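PDB 4L8N: PDZ domain protein, which is of unknown function but combines N-terminal and C-terminal PDZ domains with a DUF4136 domain and binds a magnesium ion. Local coordinates for residues 101-106 / 321-326; 306-311 / 427-432; 310-315 / 340-345; 353-356 / 361-364; 410-415 / 419-424. One frame throughout, in Å; residues are numbered along the deposited sequence.

Contact 1. Residues 101-106 / 321-326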
# COMPACT_ATOMS: atom_id res chain seq x y z
N LYS A 101 46.45 6.19 -11.64
CA LYS A 101 46.95 6.07 -13.01
C LYS A 101 45.93 5.27 -13.85
O LYS A 101 45.29 4.37 -13.31
CB LYS A 101 48.34 5.44 -13.04
CG LYS A 101 49.43 6.33 -12.45
CD LYS A 101 50.83 5.74 -12.62
CE LYS A 101 51.37 5.86 -14.04
NZ LYS A 101 52.18 4.66 -14.42
N SER A 102 45.73 5.64 -15.13
CA SER A 102 44.75 5.01 -16.03
C SER A 102 44.90 3.49 -16.14
O SER A 102 43.89 2.81 -16.29
CB SER A 102 44.83 5.61 -17.43
OG SER A 102 46.15 5.56 -17.94
N ASN A 103 46.14 2.96 -16.06
CA ASN A 103 46.48 1.54 -16.18
C ASN A 103 46.58 0.78 -14.81
O ASN A 103 46.97 -0.39 -14.78
CB ASN A 103 47.81 1.39 -16.94
CG ASN A 103 49.00 2.01 -16.25
OD1 ASN A 103 48.90 3.03 -15.55
ND2 ASN A 103 50.17 1.41 -16.41
N ALA A 104 46.22 1.45 -13.69
CA ALA A 104 46.29 0.88 -12.34
C ALA A 104 45.05 0.05 -11.98
O ALA A 104 43.91 0.45 -12.26
CB ALA A 104 46.47 1.98 -11.30
N ILE A 105 45.31 -1.15 -11.42
CA ILE A 105 44.30 -2.06 -10.89
C ILE A 105 44.56 -2.05 -9.40
O ILE A 105 45.67 -2.39 -8.97
CB ILE A 105 44.29 -3.48 -11.54
CG1 ILE A 105 44.02 -3.44 -13.06
CG2 ILE A 105 43.29 -4.42 -10.84
CD1 ILE A 105 42.63 -2.80 -13.55
N THR A 106 43.59 -1.56 -8.64
CA THR A 106 43.72 -1.43 -7.19
C THR A 106 43.27 -2.71 -6.50
O THR A 106 42.52 -3.51 -7.07
CB THR A 106 42.92 -0.23 -6.68
OG1 THR A 106 41.53 -0.49 -6.80
CG2 THR A 106 43.28 1.06 -7.37
N GLN A 321 53.70 -6.15 -12.36
CA GLN A 321 54.35 -4.85 -12.24
C GLN A 321 53.56 -3.84 -11.40
O GLN A 321 52.41 -3.50 -11.73
CB GLN A 321 54.59 -4.25 -13.63
CG GLN A 321 55.84 -4.78 -14.32
CD GLN A 321 56.31 -3.85 -15.41
OE1 GLN A 321 55.51 -3.25 -16.15
NE2 GLN A 321 57.62 -3.71 -15.52
N VAL A 322 54.22 -3.33 -10.35
CA VAL A 322 53.68 -2.31 -9.44
C VAL A 322 53.61 -0.98 -10.21
O VAL A 322 54.64 -0.51 -10.71
CB VAL A 322 54.56 -2.19 -8.16
CG1 VAL A 322 53.96 -1.20 -7.17
CG2 VAL A 322 54.78 -3.55 -7.50
N VAL A 323 52.43 -0.38 -10.32
CA VAL A 323 52.29 0.89 -11.03
C VAL A 323 52.23 2.07 -10.03
O VAL A 323 52.42 3.22 -10.45
CB VAL A 323 51.11 0.93 -12.03
CG1 VAL A 323 51.38 0.05 -13.24
CG2 VAL A 323 49.80 0.54 -11.37
N ASP A 324 51.99 1.79 -8.74
CA ASP A 324 51.89 2.80 -7.67
C ASP A 324 51.83 2.12 -6.28
O ASP A 324 51.52 0.93 -6.18
CB ASP A 324 50.65 3.70 -7.89
CG ASP A 324 50.58 5.00 -7.09
OD1 ASP A 324 51.57 5.33 -6.40
OD2 ASP A 324 49.51 5.67 -7.16
N VAL A 325 52.17 2.89 -5.23
CA VAL A 325 52.15 2.46 -3.82
C VAL A 325 51.58 3.63 -3.02
O VAL A 325 52.22 4.67 -2.98
CB VAL A 325 53.54 2.00 -3.28
CG1 VAL A 325 53.42 1.52 -1.84
CG2 VAL A 325 54.16 0.92 -4.14
N ASP A 326 50.40 3.47 -2.41
CA ASP A 326 49.71 4.50 -1.61
C ASP A 326 50.61 5.03 -0.49
O ASP A 326 51.32 4.26 0.16
CB ASP A 326 48.38 3.97 -1.05
CG ASP A 326 47.39 3.55 -2.11
OD1 ASP A 326 47.70 3.72 -3.32
OD2 ASP A 326 46.31 3.03 -1.75

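Contact 2. Residues 306-311 / 427-432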
# COMPACT_ATOMS: atom_id res chain seq x y z
N THR A 306 35.46 -6.60 2.61
CA THR A 306 36.59 -6.71 3.51
C THR A 306 37.72 -7.34 2.73
O THR A 306 37.53 -8.39 2.14
CB THR A 306 36.26 -7.49 4.79
OG1 THR A 306 35.16 -6.87 5.45
CG2 THR A 306 37.45 -7.56 5.76
N TYR A 307 38.89 -6.70 2.73
CA TYR A 307 40.05 -7.25 2.05
C TYR A 307 41.33 -6.87 2.78
O TYR A 307 41.33 -5.92 3.57
CB TYR A 307 40.11 -6.80 0.57
CG TYR A 307 40.29 -5.31 0.33
CD1 TYR A 307 39.20 -4.45 0.30
CD2 TYR A 307 41.54 -4.78 0.02
CE1 TYR A 307 39.35 -3.09 0.05
CE2 TYR A 307 41.70 -3.43 -0.28
CZ TYR A 307 40.60 -2.58 -0.24
OH TYR A 307 40.74 -1.24 -0.52
N ASN A 308 42.41 -7.63 2.53
CA ASN A 308 43.76 -7.32 3.04
C ASN A 308 44.33 -6.23 2.15
O ASN A 308 44.45 -6.42 0.93
CB ASN A 308 44.69 -8.55 3.04
CG ASN A 308 44.66 -9.43 4.27
OD1 ASN A 308 44.26 -9.05 5.38
ND2 ASN A 308 45.17 -10.63 4.10
N TYR A 309 44.62 -5.07 2.76
CA TYR A 309 45.15 -3.90 2.09
C TYR A 309 46.66 -3.74 2.34
O TYR A 309 47.10 -3.71 3.50
CB TYR A 309 44.40 -2.67 2.58
CG TYR A 309 44.98 -1.35 2.10
CD1 TYR A 309 44.78 -0.91 0.80
CD2 TYR A 309 45.71 -0.54 2.96
CE1 TYR A 309 45.31 0.30 0.36
CE2 TYR A 309 46.23 0.68 2.54
CZ TYR A 309 46.03 1.09 1.23
OH TYR A 309 46.51 2.30 0.80
N THR A 310 47.43 -3.58 1.25
CA THR A 310 48.88 -3.32 1.27
C THR A 310 49.16 -1.93 0.65
O THR A 310 50.11 -1.26 1.05
CB THR A 310 49.67 -4.42 0.55
OG1 THR A 310 49.49 -4.27 -0.86
CG2 THR A 310 49.34 -5.83 1.01
N GLY A 311 48.35 -1.51 -0.31
CA GLY A 311 48.50 -0.22 -0.97
C GLY A 311 49.07 -0.31 -2.37
O GLY A 311 49.28 0.73 -2.99
N ASN A 427 48.49 -13.78 9.21
CA ASN A 427 47.96 -12.91 8.17
C ASN A 427 49.10 -12.15 7.43
O ASN A 427 48.84 -11.56 6.40
CB ASN A 427 46.93 -11.94 8.75
CG ASN A 427 46.05 -11.26 7.72
OD1 ASN A 427 45.58 -11.88 6.76
ND2 ASN A 427 45.83 -9.96 7.88
N ALA A 428 50.34 -12.23 7.90
CA ALA A 428 51.48 -11.58 7.24
C ALA A 428 51.84 -12.29 5.93
O ALA A 428 52.03 -13.51 5.90
CB ALA A 428 52.67 -11.53 8.18
N CYS A 429 51.91 -11.53 4.83
CA CYS A 429 52.16 -12.04 3.47
C CYS A 429 53.58 -11.73 3.05
O CYS A 429 54.10 -10.65 3.34
CB CYS A 429 51.14 -11.46 2.49
SG CYS A 429 49.42 -11.50 3.08
N THR A 430 54.20 -12.68 2.35
CA THR A 430 55.57 -12.56 1.86
C THR A 430 55.53 -12.07 0.43
O THR A 430 54.90 -12.69 -0.42
CB THR A 430 56.31 -13.91 2.00
OG1 THR A 430 56.41 -14.25 3.38
CG2 THR A 430 57.68 -13.89 1.37
N PHE A 431 56.20 -10.96 0.18
CA PHE A 431 56.31 -10.38 -1.16
C PHE A 431 57.77 -10.45 -1.62
O PHE A 431 58.66 -9.88 -0.97
CB PHE A 431 55.75 -8.95 -1.20
CG PHE A 431 54.24 -8.81 -1.27
CD1 PHE A 431 53.47 -8.87 -0.11
CD2 PHE A 431 53.60 -8.57 -2.48
CE1 PHE A 431 52.08 -8.69 -0.17
CE2 PHE A 431 52.22 -8.39 -2.54
CZ PHE A 431 51.47 -8.45 -1.38
N ASN A 432 58.01 -11.21 -2.71
CA ASN A 432 59.31 -11.41 -3.35
C ASN A 432 59.37 -10.50 -4.55
O ASN A 432 58.69 -10.76 -5.54
CB ASN A 432 59.52 -12.87 -3.75
CG ASN A 432 59.76 -13.78 -2.60
OD1 ASN A 432 58.83 -14.37 -2.03
ND2 ASN A 432 61.02 -13.90 -2.22

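Contact 3. Residues 310-315 / 340-345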
# COMPACT_ATOMS: atom_id res chain seq x y z
N THR A 310 47.43 -3.58 1.25
CA THR A 310 48.88 -3.32 1.27
C THR A 310 49.16 -1.93 0.65
O THR A 310 50.11 -1.26 1.05
CB THR A 310 49.67 -4.42 0.55
OG1 THR A 310 49.49 -4.27 -0.86
CG2 THR A 310 49.34 -5.83 1.01
N GLY A 311 48.35 -1.51 -0.31
CA GLY A 311 48.50 -0.22 -0.97
C GLY A 311 49.07 -0.31 -2.37
O GLY A 311 49.28 0.73 -2.99
N ILE A 312 49.33 -1.53 -2.87
CA ILE A 312 49.91 -1.77 -4.20
C ILE A 312 48.81 -1.71 -5.27
O ILE A 312 47.72 -2.27 -5.09
CB ILE A 312 50.69 -3.14 -4.27
CG1 ILE A 312 51.86 -3.20 -3.27
CG2 ILE A 312 51.20 -3.46 -5.69
CD1 ILE A 312 52.24 -4.65 -2.80
N SER A 313 49.12 -1.02 -6.37
CA SER A 313 48.32 -0.95 -7.58
C SER A 313 49.10 -1.71 -8.68
O SER A 313 50.33 -1.62 -8.74
CB SER A 313 48.03 0.50 -7.94
OG SER A 313 47.13 1.04 -7.00
N TYR A 314 48.41 -2.54 -9.47
CA TYR A 314 49.03 -3.41 -10.49
C TYR A 314 48.69 -2.93 -11.90
O TYR A 314 47.65 -2.28 -12.08
CB TYR A 314 48.56 -4.87 -10.28
CG TYR A 314 48.78 -5.43 -8.89
CD1 TYR A 314 47.82 -5.28 -7.89
CD2 TYR A 314 49.96 -6.10 -8.56
CE1 TYR A 314 48.03 -5.77 -6.60
CE2 TYR A 314 50.17 -6.60 -7.28
CZ TYR A 314 49.20 -6.44 -6.31
OH TYR A 314 49.40 -6.95 -5.04
N ASP A 315 49.54 -3.26 -12.90
CA ASP A 315 49.31 -2.88 -14.31
C ASP A 315 48.23 -3.77 -14.92
O ASP A 315 48.40 -4.99 -14.94
CB ASP A 315 50.62 -2.98 -15.13
CG ASP A 315 50.72 -2.15 -16.41
OD1 ASP A 315 49.70 -2.03 -17.13
OD2 ASP A 315 51.85 -1.71 -16.75
N ASP A 340 58.43 -1.71 -9.44
CA ASP A 340 58.96 -2.97 -8.88
C ASP A 340 58.32 -4.15 -9.60
O ASP A 340 57.24 -4.02 -10.18
CB ASP A 340 58.68 -3.10 -7.36
CG ASP A 340 59.69 -2.46 -6.43
OD1 ASP A 340 60.83 -2.22 -6.86
OD2 ASP A 340 59.33 -2.20 -5.26
N ILE A 341 58.98 -5.31 -9.58
CA ILE A 341 58.39 -6.47 -10.24
C ILE A 341 58.22 -7.55 -9.18
O ILE A 341 59.19 -7.99 -8.56
CB ILE A 341 59.19 -6.92 -11.50
CG1 ILE A 341 59.00 -5.89 -12.65
CG2 ILE A 341 58.74 -8.32 -11.95
CD1 ILE A 341 60.18 -5.77 -13.65
N ILE A 342 56.95 -7.93 -8.94
CA ILE A 342 56.61 -8.96 -7.97
C ILE A 342 56.86 -10.34 -8.61
O ILE A 342 56.27 -10.67 -9.65
CB ILE A 342 55.17 -8.79 -7.39
CG1 ILE A 342 55.03 -7.40 -6.72
CG2 ILE A 342 54.84 -9.92 -6.38
CD1 ILE A 342 53.62 -6.96 -6.41
N GLU A 343 57.79 -11.09 -8.02
CA GLU A 343 58.13 -12.44 -8.46
C GLU A 343 57.04 -13.37 -7.93
O GLU A 343 56.38 -14.05 -8.72
CB GLU A 343 59.54 -12.86 -7.97
CG GLU A 343 60.67 -12.03 -8.56
CD GLU A 343 62.06 -12.42 -8.09
OE1 GLU A 343 62.46 -11.97 -6.99
OE2 GLU A 343 62.74 -13.18 -8.82
N LYS A 344 56.77 -13.31 -6.61
CA LYS A 344 55.71 -14.10 -6.01
C LYS A 344 55.12 -13.46 -4.73
O LYS A 344 55.78 -12.64 -4.08
CB LYS A 344 56.17 -15.55 -5.75
CG LYS A 344 57.29 -15.78 -4.74
CD LYS A 344 57.69 -17.26 -4.75
CE LYS A 344 58.78 -17.62 -3.76
NZ LYS A 344 58.25 -17.84 -2.39
N ILE A 345 53.86 -13.81 -4.43
CA ILE A 345 53.12 -13.45 -3.21
C ILE A 345 52.90 -14.79 -2.49
O ILE A 345 52.16 -15.66 -2.97
CB ILE A 345 51.81 -12.62 -3.39
CG1 ILE A 345 51.98 -11.49 -4.44
CG2 ILE A 345 51.32 -12.09 -2.02
CD1 ILE A 345 50.71 -10.82 -4.91

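Contact 4. Residues 353-356 / 361-364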
# COMPACT_ATOMS: atom_id res chain seq x y z
N SER A 353 49.21 -13.90 -17.53
CA SER A 353 48.33 -12.96 -18.22
C SER A 353 47.02 -12.83 -17.46
O SER A 353 46.73 -13.65 -16.59
CB SER A 353 48.06 -13.42 -19.65
OG SER A 353 46.98 -14.35 -19.73
N ALA A 354 46.21 -11.83 -17.83
CA ALA A 354 44.90 -11.62 -17.24
C ALA A 354 43.97 -12.80 -17.54
O ALA A 354 43.20 -13.18 -16.66
CB ALA A 354 44.30 -10.32 -17.77
N GLU A 355 44.05 -13.39 -18.76
CA GLU A 355 43.21 -14.53 -19.13
C GLU A 355 43.67 -15.81 -18.45
O GLU A 355 42.84 -16.67 -18.15
CB GLU A 355 43.09 -14.72 -20.65
CG GLU A 355 41.75 -14.22 -21.20
CD GLU A 355 40.50 -14.69 -20.47
OE1 GLU A 355 40.31 -15.92 -20.34
OE2 GLU A 355 39.71 -13.83 -20.03
N GLU A 356 44.99 -15.93 -18.17
CA GLU A 356 45.56 -17.06 -17.43
C GLU A 356 44.96 -17.09 -16.01
O GLU A 356 44.60 -18.16 -15.52
CB GLU A 356 47.09 -16.94 -17.34
CG GLU A 356 47.86 -17.40 -18.56
CD GLU A 356 49.35 -17.52 -18.31
OE1 GLU A 356 49.79 -18.57 -17.79
OE2 GLU A 356 50.07 -16.54 -18.59
N TYR A 361 40.81 -19.02 -12.10
CA TYR A 361 39.84 -18.65 -11.07
C TYR A 361 38.49 -19.32 -11.34
O TYR A 361 37.88 -19.85 -10.41
CB TYR A 361 39.70 -17.11 -11.02
CG TYR A 361 38.68 -16.60 -10.02
CD1 TYR A 361 38.86 -16.79 -8.65
CD2 TYR A 361 37.56 -15.90 -10.44
CE1 TYR A 361 37.94 -16.29 -7.73
CE2 TYR A 361 36.63 -15.39 -9.53
CZ TYR A 361 36.83 -15.59 -8.17
OH TYR A 361 35.91 -15.13 -7.26
N LYS A 362 38.02 -19.28 -12.61
CA LYS A 362 36.76 -19.90 -13.06
C LYS A 362 36.81 -21.42 -12.81
O LYS A 362 35.78 -22.01 -12.48
CB LYS A 362 36.50 -19.61 -14.55
CG LYS A 362 36.13 -18.16 -14.87
CD LYS A 362 35.73 -18.00 -16.33
CE LYS A 362 36.05 -16.61 -16.85
NZ LYS A 362 37.44 -16.52 -17.38
N ARG A 363 38.00 -22.02 -12.94
CA ARG A 363 38.22 -23.44 -12.69
C ARG A 363 38.05 -23.76 -11.21
O ARG A 363 37.45 -24.79 -10.89
CB ARG A 363 39.61 -23.87 -13.17
CG ARG A 363 39.65 -24.20 -14.65
CD ARG A 363 41.05 -24.56 -15.07
NE ARG A 363 41.68 -23.47 -15.81
CZ ARG A 363 42.94 -23.08 -15.65
NH1 ARG A 363 43.72 -23.69 -14.76
NH2 ARG A 363 43.43 -22.08 -16.37
N PHE A 364 38.54 -22.86 -10.30
CA PHE A 364 38.42 -22.97 -8.84
C PHE A 364 36.95 -22.92 -8.38
O PHE A 364 36.58 -23.64 -7.46
CB PHE A 364 39.23 -21.86 -8.11
CG PHE A 364 38.88 -21.62 -6.65
CD1 PHE A 364 39.34 -22.47 -5.66
CD2 PHE A 364 38.07 -20.55 -6.28
CE1 PHE A 364 38.98 -22.28 -4.32
CE2 PHE A 364 37.72 -20.35 -4.94
CZ PHE A 364 38.19 -21.21 -3.97

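Contact 5. Residues 410-415 / 419-424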
# COMPACT_ATOMS: atom_id res chain seq x y z
N ALA A 410 47.62 -16.30 -6.63
CA ALA A 410 48.47 -15.18 -6.21
C ALA A 410 47.68 -14.06 -5.52
O ALA A 410 48.13 -13.56 -4.48
CB ALA A 410 49.21 -14.63 -7.41
N PHE A 411 46.49 -13.72 -6.05
CA PHE A 411 45.68 -12.65 -5.49
C PHE A 411 44.84 -13.10 -4.30
O PHE A 411 44.24 -12.25 -3.64
CB PHE A 411 44.80 -12.01 -6.57
CG PHE A 411 45.57 -11.25 -7.64
CD1 PHE A 411 46.15 -10.02 -7.35
CD2 PHE A 411 45.68 -11.75 -8.93
CE1 PHE A 411 46.85 -9.32 -8.34
CE2 PHE A 411 46.36 -11.03 -9.92
CZ PHE A 411 46.94 -9.82 -9.62
N SER A 412 44.87 -14.39 -3.94
CA SER A 412 44.10 -14.88 -2.78
C SER A 412 44.58 -14.25 -1.44
O SER A 412 43.88 -14.37 -0.44
CB SER A 412 44.15 -16.41 -2.68
OG SER A 412 45.44 -16.87 -2.31
N TYR A 413 45.74 -13.56 -1.44
CA TYR A 413 46.31 -12.84 -0.29
C TYR A 413 45.32 -11.77 0.21
O TYR A 413 45.30 -11.43 1.39
CB TYR A 413 47.69 -12.22 -0.66
CG TYR A 413 47.63 -10.88 -1.38
CD1 TYR A 413 47.59 -9.68 -0.67
CD2 TYR A 413 47.63 -10.82 -2.77
CE1 TYR A 413 47.51 -8.45 -1.33
CE2 TYR A 413 47.56 -9.59 -3.44
CZ TYR A 413 47.50 -8.41 -2.71
OH TYR A 413 47.45 -7.21 -3.36
N LEU A 414 44.49 -11.25 -0.71
CA LEU A 414 43.45 -10.27 -0.41
C LEU A 414 42.48 -10.80 0.63
O LEU A 414 41.88 -10.00 1.35
CB LEU A 414 42.69 -9.90 -1.69
CG LEU A 414 43.49 -9.08 -2.73
CD1 LEU A 414 42.86 -9.20 -4.09
CD2 LEU A 414 43.67 -7.63 -2.30
N TYR A 415 42.37 -12.16 0.74
CA TYR A 415 41.46 -12.79 1.70
C TYR A 415 42.21 -13.71 2.68
O TYR A 415 41.61 -14.62 3.24
CB TYR A 415 40.33 -13.54 0.95
CG TYR A 415 39.39 -12.60 0.21
CD1 TYR A 415 38.57 -11.72 0.91
CD2 TYR A 415 39.39 -12.53 -1.18
CE1 TYR A 415 37.72 -10.83 0.24
CE2 TYR A 415 38.56 -11.64 -1.87
CZ TYR A 415 37.70 -10.82 -1.15
OH TYR A 415 36.84 -9.96 -1.79
N PRO A 419 39.84 -18.19 7.34
CA PRO A 419 40.43 -19.53 7.50
C PRO A 419 40.08 -20.51 6.36
O PRO A 419 40.74 -21.56 6.23
CB PRO A 419 39.84 -19.98 8.84
CG PRO A 419 38.52 -19.33 8.89
CD PRO A 419 38.77 -17.96 8.33
N TYR A 420 39.04 -20.18 5.54
CA TYR A 420 38.69 -20.95 4.34
C TYR A 420 39.66 -20.62 3.15
O TYR A 420 39.52 -21.17 2.07
CB TYR A 420 37.22 -20.76 3.95
CG TYR A 420 36.69 -19.34 4.04
CD1 TYR A 420 36.88 -18.44 3.00
CD2 TYR A 420 35.94 -18.93 5.13
CE1 TYR A 420 36.35 -17.15 3.05
CE2 TYR A 420 35.42 -17.64 5.20
CZ TYR A 420 35.62 -16.75 4.16
OH TYR A 420 35.13 -15.47 4.23
N ILE A 421 40.65 -19.72 3.36
CA ILE A 421 41.68 -19.37 2.37
C ILE A 421 43.06 -19.64 3.00
O ILE A 421 43.86 -20.37 2.42
CB ILE A 421 41.57 -17.91 1.79
CG1 ILE A 421 40.20 -17.60 1.17
CG2 ILE A 421 42.70 -17.60 0.82
CD1 ILE A 421 39.77 -18.40 -0.09
N ASN A 422 43.32 -19.05 4.19
CA ASN A 422 44.58 -19.17 4.91
C ASN A 422 44.35 -19.81 6.29
O ASN A 422 44.07 -19.09 7.27
CB ASN A 422 45.28 -17.82 5.03
CG ASN A 422 46.61 -17.88 5.73
OD1 ASN A 422 47.34 -18.87 5.67
ND2 ASN A 422 46.96 -16.80 6.44
N PRO A 423 44.51 -21.15 6.39
CA PRO A 423 44.29 -21.82 7.69
C PRO A 423 45.34 -21.42 8.74
O PRO A 423 44.95 -21.12 9.86
CB PRO A 423 44.33 -23.31 7.34
CG PRO A 423 45.07 -23.39 6.07
CD PRO A 423 44.86 -22.12 5.33
N SER A 424 46.64 -21.29 8.35
CA SER A 424 47.73 -20.85 9.25
C SER A 424 47.34 -19.55 10.00
O SER A 424 46.62 -18.71 9.45
CB SER A 424 49.03 -20.66 8.47
OG SER A 424 49.10 -19.43 7.77

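Contact 1. Residues 101-106 / 321-326
Val323 is the residue on which everything in this contact converges: its two methyls and its carbonyl each meet a different residue of 101-106. The CG2 branch lies between the backbone N and the carbonyl carbon and bears on Ala104, whose CB points back at it; Val323 CG2 and Ala104 CB are 3.6 Å apart. The other methyl turns to Asn103. Here the two side chains run past each other in opposite directions, bringing Asn103 ND2 within 3.7 Å of Val323 CG1. A chi1 of 63°, with Asn103 CG between its own backbone N and carbonyl carbon, brings the amide alongside the valine. Lys101 reaches in with its aliphatic part, CD lying 3.7 Å from Val323 O, and its chain bends only beyond that point.

The turn behind these positions is a type I beta turn, closed by Ala104 N to Lys101 O at 3.1 Å. It leads the chain from strand 91-101 of the N-terminal sheet into strand 104-105, which flanks strand 312-315 of a small antiparallel sheet; strand 322-325 is the other flank. The two outer strands therefore meet through side chains, with Ala104 CA and Val323 CA only 6.1 Å apart.

With no hydrogen bond across, the direct hold is van der Waals contact, apolar between Ala104 and Val323; the directional bonds come from strand 312-315, through Ile105 to Tyr314 and Val323 to Ser313.

Contact 2. Residues 306-311 / 427-432
Asn308 and Asn427 clasp each other amide to amide, and this reciprocal pair is the tight end of the contact. Asn427 ND2 donates to Asn308 OD1 at 3.1 Å, while Asn308 ND2 donates to Asn427 OD1 at 3.0 Å. Both bonds are fairly straight, and each acceptor lies close to the amide plane of its donor. The two carboxamides are nevertheless not coplanar: their planes are 47° apart, which makes each N-H approach its carbonyl oxygen from a tilt. The side chains come from opposite directions, that of Asn427 being carried across by a CG anti to its backbone N (chi1 -164°). Pairing couples the two amide orientations, and the further bond from Asn308 ND2 to the acceptor Tyr413 O, on the loop nearby, selects the one modelled.

The strands concerned, 298-309 and 429-435, belong to one large mixed sheet but are not neighbours in it; strand 438-456 runs between them. The contact spans that two-strand separation, CA of Asn308 being 8.7 Å from CA of Asn427, with Asn427 just before strand 429-435 and Thr310 just after strand 298-309.

Further along, the contact slackens. Thr310 CG2 stands 4.1 Å from Phe431 CE1, approaching the ring obliquely, and Cys429 SG comes no nearer than 4.5 Å to Asn308 ND2. The Thr310 hydroxyl is engaged elsewhere, with Glu107, and the Phe431 ring meets Tyr413 edge-to-face. Solvent comes closest at the Asn427 end, which is only partly buried, whereas Asn308, Thr310, Cys429 and Phe431 are all buried.

Contact 3. Residues 310-315 / 340-345
A single methyl of Ile342 makes both of the carbon-to-carbon touches in this contact. Its CD1 sits at the edge of the Tyr314 ring, near the ring plane, 3.6 Å from Tyr314 CE2, and the two side chains cross at about a right angle. The same methyl is 4.3 Å from Ile312 CG2. An extended side chain (chi2 166°) delivers CD1 to this spot. Ile312 helps from within its own strand: its CG2 lies over one face of the tyrosine, 3.6 Å above the plane and offset toward the rim, so the ring is touched on a face by one isoleucine and at an edge by another. Phe411 also meets the ring, edge-to-face. Ile345 adds a looser touch, its CD1 being 4.1 Å from Tyr314 OH as the two side chains come from opposite directions.

No polar interaction crosses the cluster. The Tyr314 hydroxyl is hydrogen-bonded to that of Tyr413, which gives a polar partner to the end of an otherwise apolar side chain.

In the backbone of strand 341-345, Glu343 and Lys344 both face Asn432 in a classic beta bulge. Strands 312-315 and 341-345 belong to different sheets; their axes cross at 93° and come within 10.0 Å. Such orthogonal packing of sheets through a buried aliphatic and aromatic layer is consistent with the core of the partly open, helix-capped beta-barrel of PDZ domains, here probably the C-terminal one.

Contact 4. Residues 353-356 / 361-364
This is a loose surface contact within a single helix, 354-367, where residues of the first turn, Glu355 and Glu356, come near Lys362 and Arg363 two turns later. Glu355 OE1 and Lys362 NZ are 4.2 Å apart, beyond a salt bridge, and their side chains cross obliquely; the opposite charges probably attract only weakly. The glutamate reaches over by bending at chi2 (-49°), since its CB starts out facing away. Lys362 NZ is instead hydrogen-bonded to Ser358 OG.

The start of the helix is defined by a capping box. Ser353, at the N-cap, accepts from Glu356 N through OG at 3.0 Å, and Glu356 OE2 in return takes Ser353 N, also at 3.0 Å, from above the carboxylate plane. Towards Arg363 it is the backbone of Glu356 that comes nearest: Glu356 O is 4.2 Å from Arg363 NH2, too far to bond and oblique to the guanidinium. That guanidinium instead forms a salt bridge with Asp406 through NH1. Away from these charges, Tyr361 and Phe364 turn to Tyr117, each meeting it edge-to-face.

Contact 5. Residues 410-415 / 419-424
A short 3-10 turn, 412-414, lies in the long loop between helix 395-402 and strand 429-435, and Ile421 from later in that loop packs against Ser412 and Tyr415 at and beside the turn. The isoleucine divides its branches between them. With CG1 anti to the carbonyl carbon (chi1 -56°), CG2 falls anti to the backbone N and reaches Ser412, lying 3.7 Å from Ser412 O and 4.0 Å from Ser412 CB. On the Tyr415 side, Ile421 CB stands 3.6 Å from Tyr415 O, and CG1 is 4.1 Å from Tyr415 CB.

The isoleucine side chain thus rests on two backbone carbonyls as well as on the CB atoms of Ser412 and Tyr415. Ser412 O is held in place by the turn itself, accepting from Tyr415 N at 2.9 Å. All three touching residues are buried, and no hydrogen bond joins the two segments.

The polar ends of Ser412 and Tyr415 have partners elsewhere. The Ser412 hydroxyl is hydrogen-bonded with Pro409 O and Gln403, while the tyrosine ring leads away from Ile421 and its OH pairs with Ala111 O and Thr122. Ile421 also touches Ser402 of helix 395-402, so the loop folds back onto the helix that precedes it. Just past the isoleucine, Asn422 ND2 binds the backbone oxygens of Tyr416 and Asn426, and Ser424 OG donates to Asn422 OD1 at 2.8 Å.

How the contacts relate
Contacts 2, 3 and 5 are buried, contact 1 is partly so, and contact 4 lies on the surface. Contacts 1 and 3 share a small sheet: strand 312-315 bonds to both outer strands of contact 1. Contacts 2 and 3 both use Thr310 and Gly311, and their strands 429-435 and 341-345 are neighbours. Contact 5, nested in the loop closed by contact 2, joins it where Asn308 N meets Leu414 O. Chemistry follows place: methyls against methyls and a ring edge in contact 3, and against backbone carbonyls as well in contacts 1 and 5; paired amides in contact 2; distant charges in contact 4, which touches none of the others.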